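Local atomic coordinates of aldehyde dehydrogenase (Staphylococcus aureus, PDB entry 6K10), a protein that oxidises the aldehyde 4,4'-diaponeurosporen-4-al to 4,4'-diaponeurosporenoic acid, probably with NAD+ as the electron acceptor, in the biosynthesis of the carotenoid staphyloxanthin. Residues A[249-254]-A[369-374]; A[239-244]-A[400-405]; A[219-224]-A[342-347]; A[256-261]-A[361-366]. The protein carries 1 engineered substitution. All blocks are in the same frame, centred on the assembly; numbering follows the deposited sequence.

Contact 1: residues A[249-254]-A[369-374]; sequences QTSVAP and KPLSLY. Engineered in segment 249-254: Ser251 (natural residue Cys).
Tyr374 reaches across to the loop 249-254 with its phenol and gives a hydrogen bond to the backbone carbonyl of Val252; the 2.5 Å from Tyr374 OH to Val252 O is shorter than usual, so the exact length is doubtful. The carbonyl oxygen lies at the ring edge, in its plane, and the Val252 side chain crosses the tyrosine at about a right angle, its CB 3.5 Å from Tyr374 OH. Ser372 OG sits 3.4 Å from the same Val252 O, at best a weak bond; its stronger partner is Ser222. This half is dense and buried: Val252 CG1 also packs on Leu371 CG at 3.8 Å. Toward Ser251, which is partly exposed, the contact thins to one branch. Leu371, with CG anti to the backbone N (chi1 -179°), sends CD2 to 3.6 Å from Ser251 CB. Ser251 is an engineered replacement of the natural cysteine. Position 251 is a predicted active site, and the Leu371 side chain lies about 4 Å from that of Glu217, the other one: the residues leading into strand 372-376 lie beside the loop that, as in other aldehyde dehydrogenases, probably carries the catalytic cysteine.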
loop_
_atom_site.group_PDB
_atom_site.type_symbol
_atom_site.label_atom_id
_atom_site.label_comp_id
_atom_site.label_asym_id
_atom_site.label_seq_id
_atom_site.Cartn_x
_atom_site.Cartn_y
_atom_site.Cartn_z
ATOM N N GLN A 249 0.826 -0.306 27.995
ATOM C CA GLN A 249 -0.183 -0.697 27.013
ATOM C C GLN A 249 0.034 0.090 25.717
ATOM O O GLN A 249 -0.754 0.948 25.318
ATOM C CB GLN A 249 -1.576 -0.495 27.595
ATOM C CG GLN A 249 -1.756 -1.256 28.908
ATOM C CD GLN A 249 -3.016 -0.881 29.660
ATOM O OE1 GLN A 249 -3.955 -1.672 29.753
ATOM N NE2 GLN A 249 -3.036 0.324 30.219
ATOM N N THR A 250 1.144 -0.234 25.056
ATOM C CA THR A 250 1.574 0.452 23.846
ATOM C C THR A 250 2.182 -0.563 22.890
ATOM O O THR A 250 2.967 -1.421 23.301
ATOM C CB THR A 250 2.596 1.552 24.163
ATOM O OG1 THR A 250 2.086 2.391 25.207
ATOM C CG2 THR A 250 2.875 2.401 22.932
ATOM N N SER A 251 1.814 -0.458 21.611
ATOM C CA SER A 251 2.317 -1.411 20.629
ATOM C C SER A 251 3.803 -1.230 20.357
ATOM O O SER A 251 4.466 -2.181 19.926
ATOM C CB SER A 251 1.515 -1.296 19.333
ATOM O OG SER A 251 1.663 -0.013 18.753
ATOM N N VAL A 252 4.347 -0.043 20.606
ATOM C CA VAL A 252 5.770 0.209 20.422
ATOM C C VAL A 252 6.484 0.346 21.767
ATOM O O VAL A 252 7.615 0.825 21.826
ATOM C CB VAL A 252 6.010 1.437 19.528
ATOM C CG1 VAL A 252 5.346 1.240 18.168
ATOM C CG2 VAL A 252 5.485 2.687 20.194
ATOM N N ALA A 253 5.838 -0.070 22.850
ATOM C CA ALA A 253 6.515 -0.110 24.132
ATOM C C ALA A 253 7.611 -1.171 24.109
ATOM O O ALA A 253 7.453 -2.224 23.485
ATOM C CB ALA A 253 5.531 -0.417 25.256
ATOM N N PRO A 254 8.739 -0.913 24.765
ATOM C CA PRO A 254 9.722 -1.982 24.982
ATOM C C PRO A 254 9.049 -3.213 25.564
ATOM O O PRO A 254 8.517 -3.183 26.678
ATOM C CB PRO A 254 10.702 -1.349 25.973
ATOM C CG PRO A 254 10.667 0.100 25.613
ATOM C CD PRO A 254 9.217 0.380 25.287
ATOM N N LYS A 369 8.674 -10.217 12.809
ATOM C CA LYS A 369 9.165 -8.853 12.685
ATOM C C LYS A 369 8.346 -7.922 13.572
ATOM O O LYS A 369 7.126 -7.807 13.379
ATOM C CB LYS A 369 9.103 -8.395 11.231
ATOM C CG LYS A 369 9.912 -9.265 10.282
ATOM C CD LYS A 369 9.750 -8.819 8.841
ATOM C CE LYS A 369 10.669 -9.603 7.915
ATOM N NZ LYS A 369 10.416 -9.272 6.485
ATOM N N PRO A 370 8.957 -7.255 14.545
ATOM C CA PRO A 370 8.184 -6.461 15.500
ATOM C C PRO A 370 7.854 -5.077 14.960
ATOM O O PRO A 370 8.489 -4.567 14.035
ATOM C CB PRO A 370 9.118 -6.373 16.711
ATOM C CG PRO A 370 10.485 -6.408 16.108
ATOM C CD PRO A 370 10.398 -7.257 14.859
ATOM N N LEU A 371 6.830 -4.473 15.571
ATOM C CA LEU A 371 6.415 -3.132 15.172
ATOM C C LEU A 371 7.516 -2.116 15.430
ATOM O O LEU A 371 7.696 -1.173 14.653
ATOM C CB LEU A 371 5.138 -2.733 15.910
ATOM C CG LEU A 371 4.546 -1.360 15.582
ATOM C CD1 LEU A 371 4.539 -1.098 14.090
ATOM C CD2 LEU A 371 3.142 -1.262 16.133
ATOM N N SER A 372 8.262 -2.286 16.517
ATOM C CA SER A 372 9.359 -1.380 16.804
ATOM C C SER A 372 10.561 -2.162 17.309
ATOM O O SER A 372 10.445 -3.297 17.774
ATOM C CB SER A 372 8.953 -0.294 17.810
ATOM O OG SER A 372 8.744 -0.833 19.097
ATOM N N LEU A 373 11.729 -1.538 17.180
ATOM C CA LEU A 373 12.969 -2.057 17.737
ATOM C C LEU A 373 13.796 -0.883 18.231
ATOM O O LEU A 373 13.823 0.173 17.596
ATOM C CB LEU A 373 13.768 -2.873 16.715
ATOM C CG LEU A 373 15.104 -3.471 17.185
ATOM C CD1 LEU A 373 15.344 -4.837 16.561
ATOM C CD2 LEU A 373 16.269 -2.536 16.871
ATOM N N TYR A 374 14.476 -1.077 19.357
ATOM C CA TYR A 374 15.321 -0.045 19.935
ATOM C C TYR A 374 16.703 -0.612 20.215
ATOM O O TYR A 374 16.842 -1.762 20.636
ATOM C CB TYR A 374 14.698 0.522 21.211
ATOM C CG TYR A 374 13.255 0.931 21.024
ATOM C CD1 TYR A 374 12.929 2.084 20.327
ATOM C CD2 TYR A 374 12.217 0.152 21.530
ATOM C CE1 TYR A 374 11.609 2.460 20.138
ATOM C CE2 TYR A 374 10.896 0.523 21.350
ATOM C CZ TYR A 374 10.597 1.675 20.657
ATOM O OH TYR A 374 9.282 2.040 20.481
#

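Contact 2: residues A[239-244]-A[400-405]; sequences ICFGKF and TLMHLA
Phe241 on helix 239-244 meets Met402 edge-on, the sulfur standing beside the ring and not over it: Met402 SD is 4.7 Å from the ring centroid and 75° off the ring normal, a Met-aromatic contact. Along Met402, CB leaves the backbone pointing neither at the helix nor away from it; CG, anti to the carbonyl carbon, comes to 4.0 Å from Phe241 CE2. From there the chain bends at both following torsions (chi2 -48°, chi3 -74°), and SD settles 3.5 Å from Phe241 CE2, with CZ next along the same rim. The terminal Met402 CE turns away, 5.0 Å from Phe241 CZ, and makes no contact with the helix segment. Leu401 crosses the phenylalanine at about a right angle and puts CD2 3.7 Å from Phe241 CE2, the same ring carbon. Gly242 lets Thr400 OG1 come within 3.2 Å of its CA, where a side-chain carbon would collide with the hydroxyl, while Leu401 CB sits 4.0 Å from Gly242 CA. The threonine hydroxyl is hydrogen-bonded to Arg238 O, and Thr400 CG2 faces Ile239 CA. The second subunit adds to this corner, where its His449 packs on Phe241 and its Ile438 on Met402. With no clear hydrogen bond between the two segments, the chemistry implies a union made by sulfur-aromatic and apolar contacts and by close fit at a glycine.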
loop_
_atom_site.group_PDB
_atom_site.type_symbol
_atom_site.label_atom_id
_atom_site.label_comp_id
_atom_site.label_asym_id
_atom_site.label_seq_id
_atom_site.Cartn_x
_atom_site.Cartn_y
_atom_site.Cartn_z
ATOM N N ILE A 239 14.195 4.121 28.270
ATOM C CA ILE A 239 13.462 2.856 28.250
ATOM C C ILE A 239 12.223 2.950 29.137
ATOM O O ILE A 239 11.110 2.606 28.718
ATOM C CB ILE A 239 14.371 1.687 28.686
ATOM C CG1 ILE A 239 15.358 1.319 27.577
ATOM C CG2 ILE A 239 13.536 0.466 29.065
ATOM C CD1 ILE A 239 16.552 0.499 28.055
ATOM N N CYS A 240 12.399 3.421 30.377
ATOM C CA CYS A 240 11.267 3.523 31.297
ATOM C C CYS A 240 10.209 4.484 30.774
ATOM O O CYS A 240 9.008 4.255 30.956
ATOM C CB CYS A 240 11.752 3.964 32.680
ATOM S SG CYS A 240 12.612 2.693 33.635
ATOM N N PHE A 241 10.640 5.569 30.128
ATOM C CA PHE A 241 9.705 6.503 29.515
ATOM C C PHE A 241 8.805 5.801 28.502
ATOM O O PHE A 241 7.576 5.929 28.547
ATOM C CB PHE A 241 10.478 7.646 28.846
ATOM C CG PHE A 241 9.623 8.521 27.973
ATOM C CD1 PHE A 241 8.815 9.497 28.524
ATOM C CD2 PHE A 241 9.635 8.371 26.598
ATOM C CE1 PHE A 241 8.032 10.302 27.721
ATOM C CE2 PHE A 241 8.855 9.173 25.793
ATOM C CZ PHE A 241 8.051 10.139 26.353
ATOM N N GLY A 242 9.403 5.048 27.576
ATOM C CA GLY A 242 8.622 4.359 26.565
ATOM C C GLY A 242 7.900 3.127 27.072
ATOM O O GLY A 242 6.879 2.740 26.494
ATOM N N LYS A 243 8.399 2.511 28.142
ATOM C CA LYS A 243 7.809 1.280 28.651
ATOM C C LYS A 243 6.624 1.532 29.574
ATOM O O LYS A 243 5.594 0.867 29.446
ATOM C CB LYS A 243 8.865 0.450 29.389
ATOM C CG LYS A 243 8.300 -0.738 30.158
ATOM C CD LYS A 243 7.582 -1.696 29.219
ATOM C CE LYS A 243 7.331 -3.046 29.868
ATOM N NZ LYS A 243 6.812 -4.034 28.875
ATOM N N PHE A 244 6.734 2.481 30.500
ATOM C CA PHE A 244 5.745 2.619 31.559
ATOM C C PHE A 244 4.782 3.779 31.342
ATOM O O PHE A 244 3.881 3.982 32.163
ATOM C CB PHE A 244 6.464 2.725 32.904
ATOM C CG PHE A 244 7.224 1.479 33.244
ATOM C CD1 PHE A 244 6.544 0.321 33.586
ATOM C CD2 PHE A 244 8.604 1.439 33.151
ATOM C CE1 PHE A 244 7.230 -0.845 33.867
ATOM C CE2 PHE A 244 9.297 0.276 33.434
ATOM C CZ PHE A 244 8.607 -0.867 33.794
ATOM N N THR A 400 13.382 5.505 22.945
ATOM C CA THR A 400 12.233 4.645 22.690
ATOM C C THR A 400 11.001 5.508 22.457
ATOM O O THR A 400 10.915 6.638 22.943
ATOM C CB THR A 400 11.946 3.645 23.836
ATOM O OG1 THR A 400 11.397 4.333 24.966
ATOM C CG2 THR A 400 13.207 2.886 24.257
ATOM N N LEU A 401 10.069 4.965 21.667
ATOM C CA LEU A 401 8.722 5.502 21.471
ATOM C C LEU A 401 8.667 6.771 20.621
ATOM O O LEU A 401 7.739 6.933 19.822
ATOM C CB LEU A 401 8.050 5.746 22.829
ATOM C CG LEU A 401 6.679 6.428 22.858
ATOM C CD1 LEU A 401 5.595 5.502 22.331
ATOM C CD2 LEU A 401 6.345 6.877 24.269
ATOM N N MET A 402 9.651 7.665 20.758
ATOM C CA MET A 402 9.533 9.008 20.191
ATOM C C MET A 402 9.586 9.053 18.666
ATOM O O MET A 402 9.322 10.119 18.097
ATOM C CB MET A 402 10.619 9.924 20.761
ATOM C CG MET A 402 10.456 10.238 22.241
ATOM S SD MET A 402 8.777 10.753 22.670
ATOM C CE MET A 402 8.730 12.411 21.992
ATOM N N HIS A 403 9.909 7.952 17.982
ATOM C CA HIS A 403 9.871 7.995 16.523
ATOM C C HIS A 403 8.448 8.145 15.994
ATOM O O HIS A 403 8.268 8.494 14.823
ATOM C CB HIS A 403 10.543 6.755 15.920
ATOM C CG HIS A 403 9.870 5.460 16.260
ATOM N ND1 HIS A 403 9.748 4.997 17.552
ATOM C CD2 HIS A 403 9.300 4.520 15.468
ATOM C CE1 HIS A 403 9.125 3.832 17.544
ATOM N NE2 HIS A 403 8.842 3.520 16.292
ATOM N N LEU A 404 7.440 7.905 16.836
ATOM C CA LEU A 404 6.052 8.173 16.479
ATOM C C LEU A 404 5.698 9.650 16.573
ATOM O O LEU A 404 4.667 10.062 16.032
ATOM C CB LEU A 404 5.108 7.376 17.385
ATOM C CG LEU A 404 4.756 5.932 17.019
ATOM C CD1 LEU A 404 5.996 5.063 16.947
ATOM C CD2 LEU A 404 3.765 5.358 18.024
ATOM N N ALA A 405 6.518 10.450 17.251
ATOM C CA ALA A 405 6.187 11.840 17.523
ATOM C C ALA A 405 6.600 12.787 16.407
ATOM O O ALA A 405 6.252 13.970 16.461
ATOM C CB ALA A 405 6.831 12.287 18.838
#

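Contact 3: residues A[219-224]-A[342-347]; sequences GGKSPV and EEIFGP
The Glu343 and Lys221 side chains run in nearly opposite directions past each other, each finding a main-chain partner on the other segment. The Glu343 chain is extended, with CG anti to the backbone N (chi1 179°), and this carries the carboxylate to Gly220, whose N-H meets Glu343 OE1 at 3.1 Å. That bond is nearly straight, 171° at the hydrogen, but the donor comes from above the carboxylate plane, 68° out of it. Gly219 CA lies on the same side, 3.5 Å from Glu343 OE1, where a side-chain carbon would clash. Gly220 takes backbone angles at which a CB would press on the preceding carbonyl oxygen. These glycines lead from the strand with the predicted active-site Glu217 into strand 223-226, and the Glu343 side chain lies about 5 Å from that of Ser251, the engineered residue at the other predicted site, so two loops join beside the aldehyde dehydrogenase active site. Lys221 curls instead: it bends at its last two torsions, lays CG 3.8 Å from Glu343 CA, and gives NZ to Glu342 O at 2.6 Å from above the carbonyl plane. The ammonium also forms a salt bridge to Asp255 and a hydrogen bond to Ile339 O.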
loop_
_atom_site.group_PDB
_atom_site.type_symbol
_atom_site.label_atom_id
_atom_site.label_comp_id
_atom_site.label_asym_id
_atom_site.label_seq_id
_atom_site.Cartn_x
_atom_site.Cartn_y
_atom_site.Cartn_z
ATOM N N GLY A 219 0.869 -6.083 16.071
ATOM C CA GLY A 219 1.633 -6.221 17.290
ATOM C C GLY A 219 2.881 -7.072 17.112
ATOM O O GLY A 219 3.462 -7.168 16.028
ATOM N N GLY A 220 3.291 -7.682 18.212
ATOM C CA GLY A 220 4.547 -8.383 18.324
ATOM C C GLY A 220 5.216 -8.001 19.625
ATOM O O GLY A 220 4.611 -7.365 20.486
ATOM N N LYS A 221 6.478 -8.389 19.768
ATOM C CA LYS A 221 7.253 -8.107 20.977
ATOM C C LYS A 221 8.448 -7.251 20.564
ATOM O O LYS A 221 9.413 -7.758 19.983
ATOM C CB LYS A 221 7.667 -9.405 21.669
ATOM C CG LYS A 221 6.475 -10.231 22.169
ATOM C CD LYS A 221 6.885 -11.614 22.664
ATOM C CE LYS A 221 7.711 -11.537 23.934
ATOM N NZ LYS A 221 6.924 -11.011 25.085
ATOM N N SER A 222 8.373 -5.952 20.855
ATOM C CA SER A 222 9.406 -5.009 20.434
ATOM C C SER A 222 10.649 -5.162 21.304
ATOM O O SER A 222 10.565 -4.960 22.517
ATOM C CB SER A 222 8.880 -3.580 20.513
ATOM O OG SER A 222 7.755 -3.384 19.670
ATOM N N PRO A 223 11.802 -5.507 20.737
ATOM C CA PRO A 223 13.008 -5.683 21.550
ATOM C C PRO A 223 13.782 -4.396 21.759
ATOM O O PRO A 223 13.795 -3.503 20.915
ATOM C CB PRO A 223 13.833 -6.679 20.723
ATOM C CG PRO A 223 13.458 -6.380 19.310
ATOM C CD PRO A 223 12.021 -5.896 19.331
ATOM N N VAL A 224 14.426 -4.309 22.918
ATOM C CA VAL A 224 15.433 -3.289 23.191
ATOM C C VAL A 224 16.762 -4.011 23.340
ATOM O O VAL A 224 16.891 -4.908 24.182
ATOM C CB VAL A 224 15.111 -2.471 24.454
ATOM C CG1 VAL A 224 16.218 -1.454 24.743
ATOM C CG2 VAL A 224 13.771 -1.785 24.318
ATOM N N GLU A 342 4.158 -14.189 24.723
ATOM C CA GLU A 342 3.054 -13.339 24.305
ATOM C C GLU A 342 3.481 -11.880 24.378
ATOM O O GLU A 342 4.379 -11.519 25.144
ATOM C CB GLU A 342 1.805 -13.567 25.177
ATOM C CG GLU A 342 1.977 -13.162 26.640
ATOM C CD GLU A 342 0.685 -13.251 27.437
ATOM O OE1 GLU A 342 0.433 -14.313 28.047
ATOM O OE2 GLU A 342 -0.079 -12.260 27.459
ATOM N N GLU A 343 2.838 -11.048 23.560
ATOM C CA GLU A 343 3.004 -9.607 23.695
ATOM C C GLU A 343 2.509 -9.178 25.068
ATOM O O GLU A 343 1.345 -9.400 25.416
ATOM C CB GLU A 343 2.244 -8.875 22.588
ATOM C CG GLU A 343 2.349 -7.352 22.656
ATOM C CD GLU A 343 1.807 -6.665 21.412
ATOM O OE1 GLU A 343 1.270 -7.364 20.526
ATOM O OE2 GLU A 343 1.927 -5.424 21.315
ATOM N N ILE A 344 3.400 -8.579 25.856
ATOM C CA ILE A 344 3.090 -8.306 27.257
ATOM C C ILE A 344 1.988 -7.261 27.370
ATOM O O ILE A 344 0.997 -7.460 28.083
ATOM C CB ILE A 344 4.363 -7.881 28.006
ATOM C CG1 ILE A 344 5.404 -8.995 27.910
ATOM C CG2 ILE A 344 4.049 -7.550 29.454
ATOM C CD1 ILE A 344 6.756 -8.598 28.404
ATOM N N PHE A 345 2.143 -6.139 26.667
ATOM C CA PHE A 345 1.160 -5.057 26.670
ATOM C C PHE A 345 0.817 -4.645 28.100
ATOM O O PHE A 345 -0.347 -4.491 28.475
ATOM C CB PHE A 345 -0.094 -5.460 25.891
ATOM C CG PHE A 345 -0.591 -4.401 24.949
ATOM C CD1 PHE A 345 0.090 -4.127 23.774
ATOM C CD2 PHE A 345 -1.745 -3.690 25.229
ATOM C CE1 PHE A 345 -0.366 -3.157 22.900
ATOM C CE2 PHE A 345 -2.207 -2.718 24.359
ATOM C CZ PHE A 345 -1.516 -2.450 23.194
ATOM N N GLY A 346 1.860 -4.490 28.911
ATOM C CA GLY A 346 1.715 -4.159 30.306
ATOM C C GLY A 346 3.047 -3.800 30.931
ATOM O O GLY A 346 4.097 -3.865 30.284
ATOM N N PRO A 347 3.034 -3.427 32.216
ATOM C CA PRO A 347 4.232 -2.896 32.882
ATOM C C PRO A 347 5.142 -3.976 33.465
ATOM O O PRO A 347 5.628 -3.861 34.596
ATOM C CB PRO A 347 3.642 -2.009 33.973
ATOM C CG PRO A 347 2.387 -2.732 34.364
ATOM C CD PRO A 347 1.864 -3.413 33.115
#

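Contact 4: residues A[256-261]-A[361-366]; sequences YILVHE and IAFIHQ
Strand 256-260 and helix 361-365 run nearly antiparallel, their axes 10.7 Å apart at closest approach and 161° between directions, a distance spanned by side chains alone. Tyr256 and Leu258, two residues apart on one strand face, both point at the helix, and Phe363 and Ile364 answer them. The two aromatic rings meet obliquely, centroids 5.9 Å apart and planes at 64°, touching through Tyr256 CE2 and Phe363 CE1 at 3.8 Å. Tyr256 OH lies at the edge of the Phe363 ring, in its plane. Leu258 comes in from a different side: its CD2 is over one face of that ring, 4.2 Å above the plane and offset toward the rim. The other branch serves Ile364, with Leu258 CD1 3.7 Å from Ile364 CG1, the two chains sliding past each other in opposite directions. Phe363 has CG anti to the backbone N (chi1 -172°), which turns its ring toward the strand. Leu352 of strand 348-354 touches Phe363, and Ile364 also rests on Pro223 and Ile225, so helix 357-365 packs against side chains of three neighbouring strands. No hydrogen bond links the segments: the chemistry implies that apolar and aromatic contacts hold this helix against the sheet.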
loop_
_atom_site.group_PDB
_atom_site.type_symbol
_atom_site.label_atom_id
_atom_site.label_comp_id
_atom_site.label_asym_id
_atom_site.label_seq_id
_atom_site.Cartn_x
_atom_site.Cartn_y
_atom_site.Cartn_z
ATOM N N TYR A 256 10.676 -6.475 25.722
ATOM C CA TYR A 256 11.714 -7.154 26.484
ATOM C C TYR A 256 13.065 -6.539 26.159
ATOM O O TYR A 256 13.219 -5.818 25.172
ATOM C CB TYR A 256 11.717 -8.669 26.207
ATOM C CG TYR A 256 12.032 -9.032 24.769
ATOM C CD1 TYR A 256 11.022 -9.136 23.822
ATOM C CD2 TYR A 256 13.339 -9.287 24.363
ATOM C CE1 TYR A 256 11.297 -9.470 22.512
ATOM C CE2 TYR A 256 13.627 -9.623 23.049
ATOM C CZ TYR A 256 12.602 -9.713 22.128
ATOM O OH TYR A 256 12.878 -10.048 20.821
ATOM N N ILE A 257 14.051 -6.846 26.998
ATOM C CA ILE A 257 15.395 -6.298 26.876
ATOM C C ILE A 257 16.376 -7.436 26.615
ATOM O O ILE A 257 16.334 -8.468 27.292
ATOM C CB ILE A 257 15.799 -5.504 28.133
ATOM C CG1 ILE A 257 14.813 -4.358 28.379
ATOM C CG2 ILE A 257 17.240 -4.988 28.014
ATOM C CD1 ILE A 257 15.260 -3.333 29.423
ATOM N N LEU A 258 17.234 -7.252 25.615
ATOM C CA LEU A 258 18.424 -8.066 25.399
ATOM C C LEU A 258 19.604 -7.178 25.762
ATOM O O LEU A 258 19.917 -6.235 25.027
ATOM C CB LEU A 258 18.516 -8.543 23.951
ATOM C CG LEU A 258 17.548 -9.634 23.501
ATOM C CD1 LEU A 258 17.501 -9.672 21.987
ATOM C CD2 LEU A 258 17.940 -10.999 24.058
ATOM N N VAL A 259 20.230 -7.449 26.907
ATOM C CA VAL A 259 21.332 -6.635 27.405
ATOM C C VAL A 259 22.598 -7.481 27.425
ATOM O O VAL A 259 22.554 -8.672 27.748
ATOM C CB VAL A 259 21.031 -6.052 28.807
ATOM C CG1 VAL A 259 20.851 -7.152 29.854
ATOM C CG2 VAL A 259 22.120 -5.069 29.235
ATOM N N HIS A 260 23.722 -6.870 27.058
ATOM C CA HIS A 260 24.987 -7.582 27.124
ATOM C C HIS A 260 25.294 -7.963 28.567
ATOM O O HIS A 260 25.063 -7.185 29.497
ATOM C CB HIS A 260 26.120 -6.734 26.546
ATOM C CG HIS A 260 27.401 -7.494 26.376
ATOM N ND1 HIS A 260 28.335 -7.613 27.381
ATOM C CD2 HIS A 260 27.888 -8.193 25.324
ATOM C CE1 HIS A 260 29.351 -8.343 26.953
ATOM N NE2 HIS A 260 29.103 -8.708 25.707
ATOM N N GLU A 261 25.798 -9.185 28.742
ATOM C CA GLU A 261 26.137 -9.761 30.040
ATOM C C GLU A 261 26.871 -8.787 30.953
ATOM O O GLU A 261 26.584 -8.710 32.152
ATOM C CB GLU A 261 27.003 -11.003 29.830
ATOM C CG GLU A 261 26.341 -12.318 30.160
ATOM C CD GLU A 261 27.141 -13.490 29.628
ATOM O OE1 GLU A 261 28.351 -13.312 29.372
ATOM O OE2 GLU A 261 26.566 -14.584 29.463
ATOM N N ILE A 361 20.907 -10.557 17.551
ATOM C CA ILE A 361 20.287 -10.458 16.230
ATOM C C ILE A 361 19.617 -11.774 15.850
ATOM O O ILE A 361 18.486 -11.790 15.345
ATOM C CB ILE A 361 21.338 -10.023 15.185
ATOM C CG1 ILE A 361 21.698 -8.547 15.379
ATOM C CG2 ILE A 361 20.859 -10.306 13.762
ATOM C CD1 ILE A 361 22.807 -8.051 14.462
ATOM N N ALA A 362 20.301 -12.896 16.091
ATOM C CA ALA A 362 19.706 -14.201 15.821
ATOM C C ALA A 362 18.428 -14.413 16.627
ATOM O O ALA A 362 17.420 -14.887 16.090
ATOM C CB ALA A 362 20.717 -15.305 16.130
ATOM N N PHE A 363 18.457 -14.066 17.916
ATOM C CA PHE A 363 17.273 -14.177 18.764
ATOM C C PHE A 363 16.096 -13.413 18.169
ATOM O O PHE A 363 14.986 -13.945 18.055
ATOM C CB PHE A 363 17.600 -13.660 20.169
ATOM C CG PHE A 363 16.506 -13.900 21.183
ATOM C CD1 PHE A 363 15.437 -13.022 21.303
ATOM C CD2 PHE A 363 16.561 -14.991 22.035
ATOM C CE1 PHE A 363 14.442 -13.240 22.237
ATOM C CE2 PHE A 363 15.568 -15.212 22.972
ATOM C CZ PHE A 363 14.508 -14.336 23.073
ATOM N N ILE A 364 16.325 -12.157 17.783
ATOM C CA ILE A 364 15.244 -11.321 17.263
ATOM C C ILE A 364 14.781 -11.823 15.898
ATOM O O ILE A 364 13.580 -11.822 15.596
ATOM C CB ILE A 364 15.692 -9.845 17.215
ATOM C CG1 ILE A 364 15.997 -9.340 18.625
ATOM C CG2 ILE A 364 14.646 -8.966 16.530
ATOM C CD1 ILE A 364 16.814 -8.058 18.662
ATOM N N HIS A 365 15.717 -12.272 15.058
ATOM C CA HIS A 365 15.356 -12.729 13.722
ATOM C C HIS A 365 14.585 -14.046 13.741
ATOM O O HIS A 365 13.913 -14.368 12.755
ATOM C CB HIS A 365 16.615 -12.866 12.861
ATOM C CG HIS A 365 16.344 -12.828 11.388
ATOM N ND1 HIS A 365 15.840 -13.907 10.694
ATOM C CD2 HIS A 365 16.497 -11.835 10.479
ATOM C CE1 HIS A 365 15.701 -13.582 9.421
ATOM N NE2 HIS A 365 16.091 -12.330 9.264
ATOM N N GLN A 366 14.659 -14.812 14.834
ATOM C CA GLN A 366 13.888 -16.047 14.944
ATOM C C GLN A 366 12.410 -15.801 15.210
ATOM O O GLN A 366 11.614 -16.738 15.087
ATOM C CB GLN A 366 14.450 -16.933 16.056
ATOM C CG GLN A 366 15.799 -17.551 15.752
ATOM C CD GLN A 366 16.122 -18.710 16.672
ATOM O OE1 GLN A 366 15.825 -18.671 17.866
ATOM N NE2 GLN A 366 16.738 -19.749 16.120
#

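Along the chain the first segments come in the order 219-224, 239-244, 249-254, 256-261, the second ones as 342-347, 361-366, 369-374, 400-405. Contact 4 is nested within contact 1 and contact 1 within contact 2, while contact 3 alternates with each. Contacts 1, 3 and 4 share one mixed sheet, in which strand 223-226 pairs in parallel with both 256-260 and 372-376. Centres of contacts 1 and 3 are about 6 Å apart, those of 1 and 2 about 9 Å, and those of 2 and 4 about 19 Å. Contact 1 thus holds one predicted active-site position and contact 3 lies beside it, contact 2 adjoins it near the second subunit, and contact 4 lies away from it.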